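Elongin-C (Saccharomyces cerevisiae, PDB 5ZB2) acts as the linker of a CRL3 E3 ubiquitin ligase that polyubiquitylates monoubiquitylated RNA polymerase II subunit RPO21 to trigger its proteolysis, and takes part in global genomic repair. Local coordinates at residues B[85-88]-B[89-92]. Numbering follows the deposited sequence.
Sequences EIPT and EMSL
Met90 lies obliquely across the ring of Pro87. Its SD is 3.7 Å from Pro87 CG, and its CG packs near CB of the same ring. The Met90 chain bends at its last torsion (chi3 62°), which brings CE back to within 3.9 Å of Pro87 CG. With an alanine in place of Met90, this side of the proline ring is likely to lose its thioether cover. Glu89 also bends, at chi2 (-108°), and OE2 comes to 3.6 Å from Pro87 CB. A water donates to Glu89 OE2 and weakly accepts from Thr88 N. The backbone winds through two successive i to i+3 bonds, a short 3-10 turn. Met90 N donates to Pro87 O (3.2 Å), and Ser91 N donates to Thr88 O (3.2 Å). Both donors sit well above the carbonyl planes. Ser91 OG adds a second bond to Thr88 O at 3.1 Å, tilted only 16° from the plane, so two donors grip this oxygen. Met90 holds the N-cap position. The turn leads into helix 91-101, the last of this BTB/POZ-type chain. Pro87 packs on Lys60 and Met90 on His56 and Ile57 of helix 55-71, while Thr88 and Ser91 pack against two RAD7 chains.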
loop_
_atom_site.group_PDB
_atom_site.type_symbol
_atom_site.label_atom_id
_atom_site.label_comp_id
_atom_site.label_asym_id
_atom_site.label_seq_id
_atom_site.Cartn_x
_atom_site.Cartn_y
_atom_site.Cartn_z
ATOM N N GLU B 85 0.527 36.607 4.762
ATOM C CA GLU B 85 0.826 35.705 5.865
ATOM C C GLU B 85 -0.458 35.115 6.436
ATOM O O GLU B 85 -1.462 35.812 6.605
ATOM C CB GLU B 85 1.598 36.444 6.957
ATOM C CG GLU B 85 2.947 36.981 6.504
ATOM C CD GLU B 85 3.641 37.798 7.578
ATOM O OE1 GLU B 85 2.982 38.153 8.578
ATOM O OE2 GLU B 85 4.847 38.085 7.423
ATOM N N ILE B 86 -0.420 33.819 6.731
ATOM C CA ILE B 86 -1.564 33.115 7.304
ATOM C C ILE B 86 -1.089 32.359 8.539
ATOM O O ILE B 86 -0.300 31.411 8.411
ATOM C CB ILE B 86 -2.207 32.167 6.279
ATOM C CG1 ILE B 86 -2.841 32.978 5.144
ATOM C CG2 ILE B 86 -3.249 31.274 6.950
ATOM C CD1 ILE B 86 -3.425 32.147 4.018
ATOM N N PRO B 87 -1.534 32.722 9.743
ATOM C CA PRO B 87 -1.077 31.999 10.936
ATOM C C PRO B 87 -1.446 30.525 10.867
ATOM O O PRO B 87 -2.553 30.162 10.466
ATOM C CB PRO B 87 -1.800 32.708 12.088
ATOM C CG PRO B 87 -2.223 34.026 11.543
ATOM C CD PRO B 87 -2.457 33.819 10.084
ATOM N N THR B 88 -0.499 29.673 11.270
ATOM C CA THR B 88 -0.736 28.233 11.243
ATOM C C THR B 88 -1.935 27.853 12.104
ATOM O O THR B 88 -2.754 27.016 11.709
ATOM C CB THR B 88 0.517 27.490 11.712
ATOM O OG1 THR B 88 1.609 27.790 10.833
ATOM C CG2 THR B 88 0.288 25.982 11.736
ATOM N N GLU B 89 -2.056 28.462 13.283
ATOM C CA GLU B 89 -3.098 28.104 14.241
ATOM C C GLU B 89 -4.511 28.419 13.757
ATOM O O GLU B 89 -5.469 28.098 14.467
ATOM C CB GLU B 89 -2.850 28.823 15.570
ATOM C CG GLU B 89 -2.796 30.339 15.451
ATOM C CD GLU B 89 -1.394 30.891 15.624
ATOM O OE1 GLU B 89 -1.145 31.564 16.646
ATOM O OE2 GLU B 89 -0.542 30.648 14.743
ATOM N N MET B 90 -4.678 29.037 12.585
ATOM C CA MET B 90 -6.006 29.338 12.058
ATOM C C MET B 90 -6.128 28.974 10.581
ATOM O O MET B 90 -7.017 29.490 9.892
ATOM C CB MET B 90 -6.339 30.818 12.261
ATOM C CG MET B 90 -5.472 31.765 11.444
ATOM S SD MET B 90 -5.896 33.505 11.679
ATOM C CE MET B 90 -5.570 33.715 13.428
ATOM N N SER B 91 -5.259 28.093 10.081
ATOM C CA SER B 91 -5.272 27.772 8.657
ATOM C C SER B 91 -6.534 27.007 8.268
ATOM O O SER B 91 -7.133 27.283 7.223
ATOM C CB SER B 91 -4.021 26.976 8.285
ATOM O OG SER B 91 -3.869 25.836 9.112
ATOM N N LEU B 92 -6.959 26.049 9.095
ATOM C CA LEU B 92 -8.152 25.273 8.768
ATOM C C LEU B 92 -9.397 26.150 8.789
ATOM O O LEU B 92 -10.138 26.223 7.801
ATOM C CB LEU B 92 -8.305 24.098 9.737
ATOM C CG LEU B 92 -7.412 22.878 9.498
ATOM C CD1 LEU B 92 -7.651 21.828 10.575
ATOM C CD2 LEU B 92 -7.640 22.273 8.119
HETATM O O HOH W 1 2.007 30.806 13.121
#